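PDB 6U94: RND efflux system, outer membrane lipoprotein, NodT family from Burkholderia mallei, which probably serves as the outer membrane channel component of an RND-type efflux system. Local coordinates for residues E81-A84 with L85-Q89; A297-G300 with A301-A305; D419-G422 with V423-Q427; A182-A185 with L186-T190; A321-A324 with G325-G329. All coordinates share one frame; numbering follows the deposited sequence.

Contact 1 of 5, residues E81-A84 with L85-Q89; sequences EARA and LYRIQ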
loop_
_atom_site.group_PDB
_atom_site.type_symbol
_atom_site.label_atom_id
_atom_site.label_comp_id
_atom_site.label_asym_id
_atom_site.label_seq_id
_atom_site.Cartn_x
_atom_site.Cartn_y
_atom_site.Cartn_z
ATOM N N GLU A 81 -5.184 13.568 9.323
ATOM C CA GLU A 81 -5.421 14.675 8.402
ATOM C C GLU A 81 -4.788 14.411 7.041
ATOM O O GLU A 81 -5.390 14.711 6.003
ATOM C CB GLU A 81 -4.886 15.978 8.993
ATOM C CG GLU A 81 -4.971 17.166 8.044
ATOM C CD GLU A 81 -4.355 18.428 8.621
ATOM O OE1 GLU A 81 -3.871 18.388 9.776
ATOM O OE2 GLU A 81 -4.354 19.461 7.919
ATOM N N ALA A 82 -3.574 13.856 7.028
ATOM C CA ALA A 82 -2.876 13.614 5.769
ATOM C C ALA A 82 -3.615 12.586 4.923
ATOM O O ALA A 82 -3.798 12.780 3.716
ATOM C CB ALA A 82 -1.443 13.160 6.043
ATOM N N ARG A 83 -4.049 11.485 5.542
ATOM C CA ARG A 83 -4.780 10.459 4.807
ATOM C C ARG A 83 -6.057 11.020 4.195
ATOM O O ARG A 83 -6.415 10.677 3.063
ATOM C CB ARG A 83 -5.098 9.283 5.731
ATOM C CG ARG A 83 -3.890 8.432 6.079
ATOM C CD ARG A 83 -4.177 7.514 7.253
ATOM N NE ARG A 83 -5.379 6.712 7.047
ATOM C CZ ARG A 83 -5.409 5.577 6.358
ATOM N NH1 ARG A 83 -4.300 5.111 5.799
ATOM N NH2 ARG A 83 -6.549 4.911 6.225
ATOM N N ALA A 84 -6.753 11.892 4.929
ATOM C CA ALA A 84 -7.960 12.509 4.390
ATOM C C ALA A 84 -7.645 13.429 3.220
ATOM O O ALA A 84 -8.493 13.630 2.343
ATOM C CB ALA A 84 -8.695 13.281 5.487
ATOM N N LEU A 85 -6.433 13.989 3.180
ATOM C CA LEU A 85 -6.092 14.911 2.104
ATOM C C LEU A 85 -5.877 14.183 0.784
ATOM O O LEU A 85 -6.325 14.654 -0.267
ATOM C CB LEU A 85 -4.850 15.721 2.474
ATOM C CG LEU A 85 -5.088 16.933 3.378
ATOM C CD1 LEU A 85 -3.799 17.711 3.596
ATOM C CD2 LEU A 85 -6.166 17.831 2.789
ATOM N N TYR A 86 -5.202 13.032 0.810
ATOM C CA TYR A 86 -4.748 12.405 -0.423
ATOM C C TYR A 86 -5.154 10.949 -0.602
ATOM O O TYR A 86 -4.944 10.416 -1.694
ATOM C CB TYR A 86 -3.216 12.491 -0.528
ATOM C CG TYR A 86 -2.507 11.291 0.055
ATOM C CD1 TYR A 86 -2.382 11.134 1.431
ATOM C CD2 TYR A 86 -1.970 10.308 -0.768
ATOM C CE1 TYR A 86 -1.740 10.033 1.969
ATOM C CE2 TYR A 86 -1.328 9.203 -0.241
ATOM C CZ TYR A 86 -1.215 9.071 1.130
ATOM O OH TYR A 86 -0.574 7.976 1.666
ATOM N N ARG A 87 -5.714 10.286 0.407
ATOM C CA ARG A 87 -5.860 8.839 0.306
ATOM C C ARG A 87 -7.293 8.348 0.490
ATOM O O ARG A 87 -7.763 7.522 -0.298
ATOM C CB ARG A 87 -4.947 8.151 1.322
ATOM C CG ARG A 87 -4.769 6.664 1.065
ATOM C CD ARG A 87 -3.607 6.107 1.863
ATOM N NE ARG A 87 -3.333 4.712 1.530
ATOM C CZ ARG A 87 -2.436 3.958 2.157
ATOM N NH1 ARG A 87 -1.720 4.460 3.157
ATOM N NH2 ARG A 87 -2.254 2.697 1.784
ATOM N N ILE A 88 -7.987 8.838 1.521
ATOM C CA ILE A 88 -9.296 8.283 1.869
ATOM C C ILE A 88 -10.276 8.443 0.712
ATOM O O ILE A 88 -11.009 7.510 0.365
ATOM C CB ILE A 88 -9.837 8.936 3.153
ATOM C CG1 ILE A 88 -8.802 8.854 4.275
ATOM C CG2 ILE A 88 -11.130 8.262 3.585
ATOM C CD1 ILE A 88 -8.450 7.443 4.670
ATOM N N GLN A 89 -10.301 9.625 0.097
ATOM C CA GLN A 89 -11.264 9.894 -0.962
ATOM C C GLN A 89 -10.827 9.373 -2.326
ATOM O O GLN A 89 -11.662 9.301 -3.233
ATOM C CB GLN A 89 -11.547 11.395 -1.053
ATOM C CG GLN A 89 -12.372 11.948 0.104
ATOM C CD GLN A 89 -13.816 11.459 0.108
ATOM O OE1 GLN A 89 -14.209 10.617 -0.701
ATOM N NE2 GLN A 89 -14.615 11.995 1.022
#
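The ring of Tyr86 turns an edge to the carbonyl of Ala82, CD1 lying 3.2 Å from Ala82 O near the ring plane, while CB of its own neighbour Arg87 sits over the centre of one face. The guanidinium groups of Arg83 and Arg87 are inclined by 57° to each other. Arg87 NH1 stands at the edge of the Arg83 group, 3.7 Å from Arg83 NH1. Arg87 reaches there because its chain is extended, with CG opposite the backbone N (chi1 -166°), whereas the Arg83 chain bends at chi3 (53°). Ile88 CD1 crosses that bent chain at a slant, 3.5 Å from Arg83 NH2, and Ile88 CG1 packs on Arg83 O. Here helix 72-86 comes to its end, and the backbone bonds change accordingly. Tyr86 N donates to Ala82 O, but Arg83 O is gripped by two donors, Arg87 N at 2.8 Å and Ile88 N at 2.9 Å, which arrive from opposite faces of the carbonyl plane. Outside, Glu169 forms salt bridges with both arginines and a hydrogen bond with Tyr86 OH, and Arg83 NH2 also donates to the carbonyls of Ala126 and Val128. The paired guanidiniums are therefore gathered round one carboxylate; their positive charges would probably favour its ionised form and tie this helix end to helix 156-203.

Contact 2 of 5, residues A297-G300 with A301-A305; sequences AQIG and AARAA. Unlike the reference sequence in segment 297-300: Gln298 (reference Asn).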
loop_
_atom_site.group_PDB
_atom_site.type_symbol
_atom_site.label_atom_id
_atom_site.label_comp_id
_atom_site.label_asym_id
_atom_site.label_seq_id
_atom_site.Cartn_x
_atom_site.Cartn_y
_atom_site.Cartn_z
ATOM N N ALA A 297 0.095 -15.938 33.036
ATOM C CA ALA A 297 0.351 -17.018 32.099
ATOM C C ALA A 297 1.827 -17.052 31.717
ATOM O O ALA A 297 2.544 -16.053 31.819
ATOM C CB ALA A 297 -0.521 -16.872 30.848
ATOM N N GLN A 298 2.280 -18.227 31.285
ATOM C CA GLN A 298 3.624 -18.393 30.745
ATOM C C GLN A 298 3.574 -18.195 29.229
ATOM O O GLN A 298 2.923 -18.965 28.511
ATOM C CB GLN A 298 4.186 -19.765 31.129
ATOM C CG GLN A 298 5.075 -20.456 30.101
ATOM C CD GLN A 298 6.467 -19.864 29.946
ATOM O OE1 GLN A 298 6.674 -18.656 30.074
ATOM N NE2 GLN A 298 7.434 -20.726 29.646
ATOM N N ILE A 299 4.252 -17.151 28.749
ATOM C CA ILE A 299 4.177 -16.786 27.337
ATOM C C ILE A 299 4.829 -17.850 26.469
ATOM O O ILE A 299 4.347 -18.156 25.370
ATOM C CB ILE A 299 4.815 -15.405 27.116
ATOM C CG1 ILE A 299 4.019 -14.358 27.868
ATOM C CG2 ILE A 299 4.843 -15.047 25.638
ATOM C CD1 ILE A 299 2.575 -14.300 27.456
ATOM N N GLY A 300 5.932 -18.427 26.943
ATOM C CA GLY A 300 6.562 -19.505 26.202
ATOM C C GLY A 300 5.612 -20.653 25.926
ATOM O O GLY A 300 5.544 -21.166 24.806
ATOM N N ALA A 301 4.853 -21.062 26.945
ATOM C CA ALA A 301 3.839 -22.094 26.750
ATOM C C ALA A 301 2.790 -21.654 25.740
ATOM O O ALA A 301 2.281 -22.473 24.967
ATOM C CB ALA A 301 3.164 -22.437 28.077
ATOM N N ALA A 302 2.430 -20.369 25.759
ATOM C CA ALA A 302 1.396 -19.877 24.858
ATOM C C ALA A 302 1.900 -19.829 23.419
ATOM O O ALA A 302 1.153 -20.139 22.484
ATOM C CB ALA A 302 0.917 -18.500 25.319
ATOM N N ARG A 303 3.165 -19.451 23.223
ATOM C CA ARG A 303 3.747 -19.474 21.887
ATOM C C ARG A 303 3.837 -20.897 21.357
ATOM O O ARG A 303 3.519 -21.160 20.192
ATOM C CB ARG A 303 5.127 -18.820 21.901
ATOM C CG ARG A 303 5.103 -17.304 21.960
ATOM C CD ARG A 303 6.516 -16.755 21.965
ATOM N NE ARG A 303 6.550 -15.308 22.147
ATOM C CZ ARG A 303 7.668 -14.602 22.283
ATOM N NH1 ARG A 303 8.848 -15.208 22.259
ATOM N NH2 ARG A 303 7.607 -13.288 22.445
ATOM N N ALA A 304 4.276 -21.830 22.206
ATOM C CA ALA A 304 4.337 -23.228 21.800
ATOM C C ALA A 304 2.968 -23.733 21.367
ATOM O O ALA A 304 2.856 -24.523 20.422
ATOM C CB ALA A 304 4.889 -24.082 22.942
ATOM N N ALA A 305 1.910 -23.267 22.035
ATOM C CA ALA A 305 0.571 -23.759 21.737
ATOM C C ALA A 305 -0.034 -23.091 20.504
ATOM O O ALA A 305 -0.714 -23.755 19.716
ATOM C CB ALA A 305 -0.344 -23.556 22.946
#
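Helix 299-306 begins here with Gln298 at its N-cap, and the glutamine side chain folds back over the first turn. Bent at chi2 (73°), that chain brings OE1 to Gly300 N for a weak capping bond of 3.2 Å. The same fold lays its CG against Ala301, 3.4 Å from Ala301 CB, so the aliphatic part of the residue packs while its amide oxygen caps. Gln298 differs from the reference sequence, which has Asn at this position. Its backbone O takes the hydrogen bond of Ala302 N, at 3.1 Å and in the carbonyl plane. The following amides continue the pattern, Arg303 N to Ile299 O (2.8 Å) and Ala304 N to Gly300 O (3.0 Å). One turn apart, the side chains of Ile299 and Arg303 meet at a slant, Ile299 CG2 lying 3.9 Å from Arg303 NE. That NE, on a chain extended from CG, is also the atom that forms the salt bridge with Glu289 of helix 283-294, the helix on which Ile299 also packs. The N-cap thus gives Gly300 N only a weak side-chain acceptor, while an isoleucine methyl lies beside the charged NE whose pairing with Glu289 links two successive helices.

Contact 3 of 5, residues D419-G422 with V423-Q427; sequences DYFG and VFDAQ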
loop_
_atom_site.group_PDB
_atom_site.type_symbol
_atom_site.label_atom_id
_atom_site.label_comp_id
_atom_site.label_asym_id
_atom_site.label_seq_id
_atom_site.Cartn_x
_atom_site.Cartn_y
_atom_site.Cartn_z
ATOM N N ASP A 419 -10.485 5.349 -42.443
ATOM C CA ASP A 419 -10.876 6.628 -41.873
ATOM C C ASP A 419 -10.154 6.877 -40.548
ATOM O O ASP A 419 -9.488 5.999 -39.989
ATOM C CB ASP A 419 -12.392 6.686 -41.679
ATOM C CG ASP A 419 -12.942 5.462 -40.965
ATOM O OD1 ASP A 419 -12.439 5.124 -39.873
ATOM O OD2 ASP A 419 -13.894 4.846 -41.490
ATOM N N TYR A 420 -10.303 8.100 -40.034
ATOM C CA TYR A 420 -9.587 8.503 -38.830
ATOM C C TYR A 420 -10.114 7.840 -37.562
ATOM O O TYR A 420 -9.431 7.894 -36.533
ATOM C CB TYR A 420 -9.635 10.025 -38.665
ATOM C CG TYR A 420 -8.815 10.518 -37.495
ATOM C CD1 TYR A 420 -7.429 10.530 -37.554
ATOM C CD2 TYR A 420 -9.427 10.947 -36.324
ATOM C CE1 TYR A 420 -6.671 10.967 -36.483
ATOM C CE2 TYR A 420 -8.678 11.385 -35.247
ATOM C CZ TYR A 420 -7.300 11.392 -35.331
ATOM O OH TYR A 420 -6.551 11.831 -34.264
ATOM N N PHE A 421 -11.292 7.214 -37.605
ATOM C CA PHE A 421 -11.850 6.616 -36.395
ATOM C C PHE A 421 -10.899 5.592 -35.785
ATOM O O PHE A 421 -10.820 5.463 -34.557
ATOM C CB PHE A 421 -13.203 5.972 -36.696
ATOM C CG PHE A 421 -13.731 5.132 -35.569
ATOM C CD1 PHE A 421 -14.293 5.725 -34.450
ATOM C CD2 PHE A 421 -13.652 3.750 -35.620
ATOM C CE1 PHE A 421 -14.772 4.957 -33.405
ATOM C CE2 PHE A 421 -14.130 2.974 -34.577
ATOM C CZ PHE A 421 -14.691 3.579 -33.468
ATOM N N GLY A 422 -10.161 4.862 -36.624
ATOM C CA GLY A 422 -9.259 3.844 -36.108
ATOM C C GLY A 422 -8.129 4.420 -35.276
ATOM O O GLY A 422 -7.748 3.847 -34.251
ATOM N N VAL A 423 -7.573 5.554 -35.706
ATOM C CA VAL A 423 -6.564 6.239 -34.902
ATOM C C VAL A 423 -7.183 6.757 -33.612
ATOM O O VAL A 423 -6.600 6.626 -32.527
ATOM C CB VAL A 423 -5.916 7.377 -35.715
ATOM C CG1 VAL A 423 -4.936 8.157 -34.854
ATOM C CG2 VAL A 423 -5.226 6.821 -36.954
ATOM N N PHE A 424 -8.381 7.339 -33.709
ATOM C CA PHE A 424 -9.059 7.875 -32.532
ATOM C C PHE A 424 -9.303 6.789 -31.491
ATOM O O PHE A 424 -8.982 6.962 -30.309
ATOM C CB PHE A 424 -10.377 8.530 -32.951
ATOM C CG PHE A 424 -11.319 8.780 -31.810
ATOM C CD1 PHE A 424 -11.126 9.856 -30.962
ATOM C CD2 PHE A 424 -12.401 7.944 -31.587
ATOM C CE1 PHE A 424 -11.987 10.091 -29.910
ATOM C CE2 PHE A 424 -13.267 8.175 -30.533
ATOM C CZ PHE A 424 -13.059 9.250 -29.696
ATOM N N ASP A 425 -9.868 5.657 -31.915
ATOM C CA ASP A 425 -10.214 4.603 -30.968
ATOM C C ASP A 425 -8.970 3.982 -30.344
ATOM O O ASP A 425 -8.956 3.671 -29.146
ATOM C CB ASP A 425 -11.055 3.532 -31.664
ATOM C CG ASP A 425 -11.481 2.423 -30.725
ATOM O OD1 ASP A 425 -11.613 2.683 -29.509
ATOM O OD2 ASP A 425 -11.674 1.286 -31.200
ATOM N N ALA A 426 -7.913 3.791 -31.139
ATOM C CA ALA A 426 -6.706 3.158 -30.616
ATOM C C ALA A 426 -5.967 4.078 -29.650
ATOM O O ALA A 426 -5.488 3.628 -28.603
ATOM C CB ALA A 426 -5.792 2.739 -31.765
ATOM N N GLN A 427 -5.861 5.366 -29.988
ATOM C CA GLN A 427 -5.183 6.311 -29.106
ATOM C C GLN A 427 -5.910 6.439 -27.774
ATOM O O GLN A 427 -5.276 6.489 -26.713
ATOM C CB GLN A 427 -5.068 7.675 -29.790
ATOM C CG GLN A 427 -4.341 8.741 -28.975
ATOM C CD GLN A 427 -5.244 9.450 -27.978
ATOM O OE1 GLN A 427 -6.468 9.447 -28.118
ATOM N NE2 GLN A 427 -4.641 10.050 -26.959
#
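Tyr420 leaves its CB with CG anti to the backbone N (chi1 -175°), which carries the ring forward over the next turn. CD1 comes within 4.0 Å of Val423 CB; CE1 lies 3.7 Å from Val423 CG1, and on the other flank CE2 is 4.0 Å from Phe424 CB. Phe424 N lies over one face of the ring and donates to Tyr420 O at 3.1 Å. At the tip, OH passes Val423 CG1 and hydrogen-bonds to Gln221 of helix 211-247, while Phe413 of helix 362-415 makes an edge-to-face stack with the ring. Asp419 precedes the turn that leads into the long helix 421-454, and its OD1 accepts a weak capping bond from Phe421 N. On another side of the turn, Phe421 and Asp425 run alongside each other in the same direction, with ring and carboxylate planes 22° apart. Asp425 CB sits above one face of the Phe421 ring toward its rim, 4.1 Å from CZ, and the carboxylate goes on to a salt bridge with Arg428. Phe421 CD1 also meets Phe424 CD2 at 4.1 Å, the two side chains inclined to each other. Asp425 N bonds to Phe421 O at 2.8 Å, and Ala426 N to Gly422 O.

Contact 4 of 5, residues A182-A185 with L186-T190; sequences ALLA and LAQDT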
loop_
_atom_site.group_PDB
_atom_site.type_symbol
_atom_site.label_atom_id
_atom_site.label_comp_id
_atom_site.label_asym_id
_atom_site.label_seq_id
_atom_site.Cartn_x
_atom_site.Cartn_y
_atom_site.Cartn_z
ATOM N N ALA A 182 4.356 11.250 -12.691
ATOM C CA ALA A 182 4.402 10.462 -13.918
ATOM C C ALA A 182 3.072 10.522 -14.655
ATOM O O ALA A 182 3.038 10.600 -15.890
ATOM C CB ALA A 182 4.776 9.015 -13.598
ATOM N N LEU A 183 1.962 10.488 -13.913
ATOM C CA LEU A 183 0.651 10.611 -14.539
ATOM C C LEU A 183 0.471 11.980 -15.180
ATOM O O LEU A 183 -0.067 12.089 -16.288
ATOM C CB LEU A 183 -0.442 10.345 -13.507
ATOM C CG LEU A 183 -0.611 8.876 -13.122
ATOM C CD1 LEU A 183 -1.415 8.732 -11.831
ATOM C CD2 LEU A 183 -1.272 8.118 -14.264
ATOM N N LEU A 184 0.919 13.039 -14.502
ATOM C CA LEU A 184 0.827 14.375 -15.083
ATOM C C LEU A 184 1.691 14.490 -16.332
ATOM O O LEU A 184 1.263 15.063 -17.341
ATOM C CB LEU A 184 1.234 15.430 -14.053
ATOM C CG LEU A 184 1.263 16.863 -14.590
ATOM C CD1 LEU A 184 -0.126 17.297 -15.037
ATOM C CD2 LEU A 184 1.833 17.828 -13.563
ATOM N N ALA A 185 2.915 13.956 -16.281
ATOM C CA ALA A 185 3.797 14.014 -17.440
ATOM C C ALA A 185 3.220 13.231 -18.612
ATOM O O ALA A 185 3.324 13.663 -19.767
ATOM C CB ALA A 185 5.182 13.485 -17.067
ATOM N N LEU A 186 2.609 12.077 -18.334
ATOM C CA LEU A 186 1.953 11.312 -19.390
ATOM C C LEU A 186 0.786 12.089 -19.987
ATOM O O LEU A 186 0.619 12.130 -21.212
ATOM C CB LEU A 186 1.484 9.968 -18.836
ATOM C CG LEU A 186 0.600 9.079 -19.710
ATOM C CD1 LEU A 186 1.350 8.606 -20.949
ATOM C CD2 LEU A 186 0.095 7.900 -18.898
ATOM N N ALA A 187 -0.025 12.723 -19.136
ATOM C CA ALA A 187 -1.166 13.488 -19.626
ATOM C C ALA A 187 -0.728 14.719 -20.408
ATOM O O ALA A 187 -1.451 15.169 -21.304
ATOM C CB ALA A 187 -2.067 13.894 -18.460
ATOM N N GLN A 188 0.440 15.277 -20.088
ATOM C CA GLN A 188 0.929 16.443 -20.817
ATOM C C GLN A 188 1.520 16.051 -22.165
ATOM O O GLN A 188 1.314 16.752 -23.163
ATOM C CB GLN A 188 1.959 17.194 -19.974
ATOM C CG GLN A 188 1.356 17.939 -18.794
ATOM C CD GLN A 188 2.408 18.528 -17.876
ATOM O OE1 GLN A 188 3.510 17.994 -17.751
ATOM N NE2 GLN A 188 2.072 19.639 -17.227
ATOM N N ASP A 189 2.260 14.939 -22.214
ATOM C CA ASP A 189 2.750 14.433 -23.492
ATOM C C ASP A 189 1.593 14.081 -24.418
ATOM O O ASP A 189 1.619 14.410 -25.610
ATOM C CB ASP A 189 3.645 13.216 -23.268
ATOM C CG ASP A 189 4.906 13.553 -22.500
ATOM O OD1 ASP A 189 5.195 14.757 -22.330
ATOM O OD2 ASP A 189 5.607 12.615 -22.065
ATOM N N THR A 190 0.568 13.412 -23.883
ATOM C CA THR A 190 -0.622 13.121 -24.674
ATOM C C THR A 190 -1.291 14.406 -25.149
ATOM O O THR A 190 -1.756 14.487 -26.292
ATOM C CB THR A 190 -1.599 12.277 -23.852
ATOM O OG1 THR A 190 -0.980 11.031 -23.504
ATOM C CG2 THR A 190 -2.874 12.005 -24.636
#
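Within the interior of helix 156-203, this contact is two consecutive turns of regular alpha-helix, joined by i to i+4 backbone bonds and one side-chain pair. Leu186 N, Ala187 N, Gln188 N and Asp189 N donate in turn to the carbonyls of residues 182 to 185; Leu186 N to Ala182 O measures 2.9 Å and Asp189 N to Ala185 O 3.0 Å. The side-chain pair is Leu184 with Gln188. With CG anti to the backbone N (chi1 176°), the leucine leans forward along the helix, and Gln188, extended beyond CG, comes across it at a slant. Leu184 CG is 3.9 Å from Gln188 CD, and Leu184 CD1 is equally far from Gln188 NE2, so the branched end of the leucine lies beside the amide. Gln188 CG also packs on Leu184 O at 3.2 Å. Toward the C-terminal end of the segment, Leu186 O accepts twice from Thr190: Thr190 N and OG1 are each 3.0 Å away and arrive from opposite faces of the carbonyl plane, which holds the threonine hydroxyl against the helix backbone. Leu183 packs on Val438 of helix 421-454 and Tyr232 of helix 211-247, whereas Ala185, Gln188 and Asp189 are exposed. One side of the helix thus packs on two neighbouring helices and the other is exposed, consistent with the long-helix bundle of outer membrane factors.

Contact 5 of 5, residues A321-A324 with G325-G329; sequences ASLA and GLFSG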
loop_
_atom_site.group_PDB
_atom_site.type_symbol
_atom_site.label_atom_id
_atom_site.label_comp_id
_atom_site.label_asym_id
_atom_site.label_seq_id
_atom_site.Cartn_x
_atom_site.Cartn_y
_atom_site.Cartn_z
ATOM N N ALA A 321 5.965 -21.412 0.784
ATOM C CA ALA A 321 5.083 -22.572 0.727
ATOM C C ALA A 321 4.506 -22.903 2.098
ATOM O O ALA A 321 3.357 -23.345 2.198
ATOM C CB ALA A 321 5.837 -23.776 0.158
ATOM N N SER A 322 5.285 -22.699 3.164
ATOM C CA SER A 322 4.774 -22.940 4.511
ATOM C C SER A 322 3.577 -22.045 4.811
ATOM O O SER A 322 2.549 -22.509 5.319
ATOM C CB SER A 322 5.880 -22.718 5.546
ATOM O OG SER A 322 6.860 -23.737 5.490
ATOM N N LEU A 323 3.693 -20.756 4.488
ATOM C CA LEU A 323 2.620 -19.812 4.785
ATOM C C LEU A 323 1.388 -20.096 3.935
ATOM O O LEU A 323 0.261 -20.105 4.442
ATOM C CB LEU A 323 3.109 -18.380 4.572
ATOM C CG LEU A 323 2.111 -17.262 4.879
ATOM C CD1 LEU A 323 1.551 -17.408 6.287
ATOM C CD2 LEU A 323 2.777 -15.909 4.716
ATOM N N ALA A 324 1.587 -20.332 2.635
ATOM C CA ALA A 324 0.466 -20.685 1.773
ATOM C C ALA A 324 -0.156 -22.011 2.184
ATOM O O ALA A 324 -1.368 -22.201 2.034
ATOM C CB ALA A 324 0.921 -20.742 0.315
ATOM N N GLY A 325 0.655 -22.940 2.697
ATOM C CA GLY A 325 0.117 -24.210 3.149
ATOM C C GLY A 325 -0.788 -24.079 4.357
ATOM O O GLY A 325 -1.752 -24.837 4.497
ATOM N N LEU A 326 -0.495 -23.122 5.245
ATOM C CA LEU A 326 -1.355 -22.895 6.404
ATOM C C LEU A 326 -2.773 -22.534 5.989
ATOM O O LEU A 326 -3.729 -22.868 6.696
ATOM C CB LEU A 326 -0.776 -21.793 7.293
ATOM C CG LEU A 326 0.216 -22.207 8.381
ATOM C CD1 LEU A 326 0.578 -21.015 9.255
ATOM C CD2 LEU A 326 -0.360 -23.331 9.220
ATOM N N PHE A 327 -2.931 -21.856 4.852
ATOM C CA PHE A 327 -4.239 -21.423 4.381
ATOM C C PHE A 327 -4.692 -22.185 3.140
ATOM O O PHE A 327 -5.589 -21.723 2.427
ATOM C CB PHE A 327 -4.230 -19.916 4.121
ATOM C CG PHE A 327 -3.881 -19.105 5.336
ATOM C CD1 PHE A 327 -4.854 -18.759 6.260
ATOM C CD2 PHE A 327 -2.574 -18.701 5.567
ATOM C CE1 PHE A 327 -4.534 -18.020 7.386
ATOM C CE2 PHE A 327 -2.248 -17.961 6.686
ATOM C CZ PHE A 327 -3.229 -17.621 7.601
ATOM N N SER A 328 -4.097 -23.346 2.871
ATOM C CA SER A 328 -4.566 -24.191 1.782
ATOM C C SER A 328 -5.966 -24.707 2.090
ATOM O O SER A 328 -6.253 -25.148 3.206
ATOM C CB SER A 328 -3.611 -25.364 1.556
ATOM O OG SER A 328 -3.925 -26.448 2.413
ATOM N N GLY A 329 -6.841 -24.651 1.090
ATOM C CA GLY A 329 -8.234 -24.963 1.303
ATOM C C GLY A 329 -9.062 -23.829 1.868
ATOM O O GLY A 329 -10.280 -23.989 2.016
#
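Leu323 and Phe327 form the close-packed side of this turn: Leu323 CD1 lies at the edge of the Phe327 ring, in its plane and 3.9 Å from CE2. The same ring edge faces the backbone, with CD2 3.4 Å from Leu323 O. The leucine reaches it because CG stands anti to the backbone N (chi1 -178°), bringing the tip forward although its CB points away from 325-329. Behind this pair, Leu323 is buried against Phe375, Val378 and Leu382 of helix 362-415, and Phe327 rests on Arg376 of the same helix. The short helix 321-326 runs out into loop at Phe327 and Ser328. Gly325 N bonds to Ala321 O at 2.8 Å and Leu326 N to Ser322 O at 3.1 Å, but Phe327 N then makes a weak bond to Ala324 O, three residues back, as the helix gives way to loop. The other side is looser and faces solvent. Ala321, Ala324 and Ser328 are exposed there, and Ser328 OG makes a weak bond of 3.4 Å to Gly325 O, its hydroxyl held between the backbone N and the carbonyl carbon (chi1 86°).

How the contacts relate
All five contacts are local turns of helix, but they sample different places in the fold. Contacts 1, 3 and 4 belong to the long bundle: contact 4 is mid-helix, contact 3 a helix start and contact 1 a helix end. Contacts 3 and 4 touch through Gln427 and Thr190, and helix 211-247 packs against all three. Contacts 2 and 5 sit on successive short helices whose contact centres are about 23 Å apart, both resting on helix 362-415; contact 5 is the surface case, the others being partly buried. Charge dominates contact 1, aromatic packing contact 3, and backbone bonding contact 4, whereas contacts 2 and 3 share weak side-chain capping.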